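Side-chain contact in esterase E25 (Uncultured bacterium, PDB 4Q05), which probably hydrolyses carboxylic esters, as a dimeric bacterial esterase of the hormone-sensitive lipase family (GTSAG motif subfamily): residues A[286-291]-A[309-314]. Residues are numbered along the deposited sequence; the frame is centred on the assembly and turned at random.
Sequences GDLHGF and VRTHIK. With NA (sodium ion), chain C.
Leu288 and Lys314 join the loop that leads into strand 294-299 to helix 305-317, which follows that strand, through a small, partly buried contact that is apolar along the lysine stem and polar at its end. The two side chains cross at about a right angle. Leu288 CD1 lies against the methylenes of Lys314, 3.6 Å from Lys314 CG and nearly as close to CD. More loosely, Leu288 CD1 passes Thr311 CG2 at 4.4 Å. Lys314 starts with CG anti to its own backbone N (chi1 -173°) and stays extended to its tip, which carries the ammonium past the leucine to the loop backbone. There Lys314 NZ donates to Gly286 O at 2.8 Å, arriving above the carbonyl plane, 36° out of it; Leu284 O accepts a second bond from the same nitrogen, so two loop carbonyls hold the charged end. In the alpha/beta hydrolase fold the loop lies between helix 305-317 and helix 206-221, Leu288 also touching Leu315 of the former and Gln217 of the latter. The loop is shaped locally by an Asx turn, in which Asp287 OD1 accepts from His289 N at 3.0 Å, and by a type II turn from Leu288 to Phe291. His289 ND1 meets the syn lone pair of the same Asp287 OD1 at 2.7 Å, in the plane of the imidazole ring. On another side of the helix, His312 ND1 binds a sodium ion at 2.8 Å, which Val326 O of the second subunit also binds at the dimer interface.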
ATOM      1  N   GLY A 286     -16.789 -11.722  -1.819  1.00 27.46           N
ATOM      2  CA  GLY A 286     -17.737 -11.713  -2.915  1.00 29.35           C
ATOM      3  C   GLY A 286     -17.055 -11.297  -4.204  1.00 31.66           C
ATOM      4  O   GLY A 286     -15.854 -11.003  -4.224  1.00 27.57           O
ATOM      5  N   ASP A 287     -17.834 -11.251  -5.275  1.00 30.62           N
ATOM      6  CA  ASP A 287     -17.343 -10.873  -6.592  1.00 31.24           C
ATOM      7  C   ASP A 287     -17.139  -9.367  -6.663  1.00 31.65           C
ATOM      8  O   ASP A 287     -18.004  -8.605  -6.249  1.00 29.66           O
ATOM      9  CB  ASP A 287     -18.362 -11.286  -7.654  1.00 37.10           C
ATOM     10  CG  ASP A 287     -17.763 -11.355  -9.060  1.00 37.89           C
ATOM     11  OD1 ASP A 287     -16.643 -10.840  -9.284  1.00 35.51           O
ATOM     12  OD2 ASP A 287     -18.431 -11.931  -9.943  1.00 44.72           O
ATOM     13  N   LEU A 288     -15.997  -8.940  -7.197  1.00 28.67           N
ATOM     14  CA  LEU A 288     -15.711  -7.515  -7.344  1.00 27.19           C
ATOM     15  C   LEU A 288     -15.657  -7.081  -8.808  1.00 29.38           C
ATOM     16  O   LEU A 288     -15.397  -5.916  -9.106  1.00 28.50           O
ATOM     17  CB  LEU A 288     -14.401  -7.155  -6.637  1.00 26.18           C
ATOM     18  CG  LEU A 288     -14.370  -7.482  -5.142  1.00 25.54           C
ATOM     19  CD1 LEU A 288     -13.089  -6.959  -4.494  1.00 20.93           C
ATOM     20  CD2 LEU A 288     -15.578  -6.888  -4.457  1.00 27.41           C
ATOM     21  N   HIS A 289     -15.908  -8.005  -9.730  1.00 28.21           N
ATOM     22  CA  HIS A 289     -15.997  -7.615 -11.129  1.00 25.71           C
ATOM     23  C   HIS A 289     -17.127  -6.614 -11.324  1.00 31.03           C
ATOM     24  O   HIS A 289     -18.170  -6.711 -10.686  1.00 28.63           O
ATOM     25  CB  HIS A 289     -16.227  -8.822 -12.044  1.00 27.18           C
ATOM     26  CG  HIS A 289     -15.049  -9.739 -12.154  1.00 31.38           C
ATOM     27  ND1 HIS A 289     -14.817 -10.765 -11.260  1.00 27.26           N
ATOM     28  CD2 HIS A 289     -14.045  -9.796 -13.064  1.00 28.70           C
ATOM     29  CE1 HIS A 289     -13.720 -11.411 -11.614  1.00 29.00           C
ATOM     30  NE2 HIS A 289     -13.230 -10.840 -12.701  1.00 29.76           N
ATOM     31  N   GLY A 290     -16.922  -5.652 -12.215  1.00 25.42           N
ATOM     32  CA  GLY A 290     -17.950  -4.669 -12.489  1.00 27.39           C
ATOM     33  C   GLY A 290     -17.932  -3.478 -11.556  1.00 29.80           C
ATOM     34  O   GLY A 290     -18.695  -2.534 -11.743  1.00 27.33           O
ATOM     35  N   PHE A 291     -17.069  -3.500 -10.545  1.00 27.31           N
ATOM     36  CA  PHE A 291     -17.009  -2.357  -9.630  1.00 26.64           C
ATOM     37  C   PHE A 291     -16.633  -1.071 -10.361  1.00 27.98           C
ATOM     38  O   PHE A 291     -15.841  -1.082 -11.297  1.00 27.64           O
ATOM     39  CB  PHE A 291     -16.052  -2.620  -8.452  1.00 25.27           C
ATOM     40  CG  PHE A 291     -16.741  -3.157  -7.218  1.00 29.30           C
ATOM     41  CD1 PHE A 291     -17.552  -4.283  -7.291  1.00 28.41           C
ATOM     42  CD2 PHE A 291     -16.585  -2.528  -5.993  1.00 24.08           C
ATOM     43  CE1 PHE A 291     -18.193  -4.775  -6.159  1.00 29.51           C
ATOM     44  CE2 PHE A 291     -17.213  -3.013  -4.860  1.00 25.72           C
ATOM     45  CZ  PHE A 291     -18.018  -4.145  -4.939  1.00 26.46           C
ATOM     46  N   VAL A 309      -5.526  -3.597   1.281  1.00 19.89           N
ATOM     47  CA  VAL A 309      -4.675  -3.904   0.140  1.00 23.26           C
ATOM     48  C   VAL A 309      -5.149  -5.188  -0.533  1.00 20.81           C
ATOM     49  O   VAL A 309      -4.998  -5.350  -1.741  1.00 23.04           O
ATOM     50  CB  VAL A 309      -3.177  -3.983   0.517  1.00 21.29           C
ATOM     51  CG1 VAL A 309      -2.729  -2.670   1.170  1.00 22.42           C
ATOM     52  CG2 VAL A 309      -2.881  -5.172   1.419  1.00 20.98           C
ATOM     53  N   ARG A 310      -5.736  -6.086   0.252  1.00 22.81           N
ATOM     54  CA  ARG A 310      -6.345  -7.292  -0.307  1.00 22.05           C
ATOM     55  C   ARG A 310      -7.499  -6.883  -1.188  1.00 22.17           C
ATOM     56  O   ARG A 310      -7.700  -7.448  -2.254  1.00 22.75           O
ATOM     57  CB  ARG A 310      -6.821  -8.246   0.786  1.00 21.79           C
ATOM     58  CG  ARG A 310      -5.687  -9.001   1.481  1.00 21.25           C
ATOM     59  CD  ARG A 310      -6.213  -9.756   2.683  1.00 21.74           C
ATOM     60  NE  ARG A 310      -7.184 -10.769   2.282  1.00 26.24           N
ATOM     61  CZ  ARG A 310      -8.085 -11.315   3.090  1.00 29.31           C
ATOM     62  NH1 ARG A 310      -8.165 -10.939   4.360  1.00 26.63           N
ATOM     63  NH2 ARG A 310      -8.925 -12.223   2.622  1.00 29.22           N
ATOM     64  N   THR A 311      -8.253  -5.877  -0.764  1.00 22.11           N
ATOM     65  CA  THR A 311      -9.376  -5.424  -1.575  1.00 21.06           C
ATOM     66  C   THR A 311      -8.882  -4.722  -2.842  1.00 20.89           C
ATOM     67  O   THR A 311      -9.402  -4.950  -3.928  1.00 25.53           O
ATOM     68  CB  THR A 311     -10.321  -4.491  -0.795  1.00 24.04           C
ATOM     69  OG1 THR A 311     -10.902  -5.203   0.311  1.00 21.54           O
ATOM     70  CG2 THR A 311     -11.419  -3.985  -1.710  1.00 17.34           C
ATOM     71  N   HIS A 312      -7.880  -3.867  -2.688  1.00 22.62           N
ATOM     72  CA  HIS A 312      -7.305  -3.161  -3.818  1.00 22.32           C
ATOM     73  C   HIS A 312      -6.822  -4.164  -4.863  1.00 21.59           C
ATOM     74  O   HIS A 312      -7.056  -3.996  -6.060  1.00 22.45           O
ATOM     75  CB  HIS A 312      -6.121  -2.287  -3.379  1.00 19.65           C
ATOM     76  CG  HIS A 312      -5.364  -1.691  -4.525  1.00 20.84           C
ATOM     77  ND1 HIS A 312      -4.127  -2.152  -4.923  1.00 23.12           N
ATOM     78  CD2 HIS A 312      -5.685  -0.693  -5.381  1.00 18.84           C
ATOM     79  CE1 HIS A 312      -3.709  -1.448  -5.963  1.00 23.38           C
ATOM     80  NE2 HIS A 312      -4.641  -0.562  -6.266  1.00 21.02           N
ATOM     81  N   ILE A 313      -6.150  -5.208  -4.397  1.00 19.55           N
ATOM     82  CA  ILE A 313      -5.567  -6.186  -5.304  1.00 22.24           C
ATOM     83  C   ILE A 313      -6.686  -6.960  -5.978  1.00 25.02           C
ATOM     84  O   ILE A 313      -6.647  -7.175  -7.182  1.00 24.02           O
ATOM     85  CB  ILE A 313      -4.583  -7.139  -4.583  1.00 20.69           C
ATOM     86  CG1 ILE A 313      -3.306  -6.379  -4.193  1.00 22.07           C
ATOM     87  CG2 ILE A 313      -4.211  -8.332  -5.479  1.00 20.31           C
ATOM     88  CD1 ILE A 313      -2.569  -5.746  -5.422  1.00 24.33           C
ATOM     89  N   LYS A 314      -7.701  -7.357  -5.212  1.00 23.71           N
ATOM     90  CA  LYS A 314      -8.802  -8.119  -5.807  1.00 21.31           C
ATOM     91  C   LYS A 314      -9.534  -7.281  -6.854  1.00 24.36           C
ATOM     92  O   LYS A 314      -9.926  -7.783  -7.909  1.00 25.87           O
ATOM     93  CB  LYS A 314      -9.777  -8.663  -4.740  1.00 24.08           C
ATOM     94  CG  LYS A 314     -10.847  -9.613  -5.343  1.00 23.30           C
ATOM     95  CD  LYS A 314     -11.644 -10.356  -4.272  1.00 23.96           C
ATOM     96  CE  LYS A 314     -12.595 -11.377  -4.913  1.00 29.34           C
ATOM     97  NZ  LYS A 314     -13.305 -12.203  -3.898  1.00 27.25           N
TER
HETATM   98 NA    NA C 401      -2.465  -3.243  -3.020  1.00 30.30          NA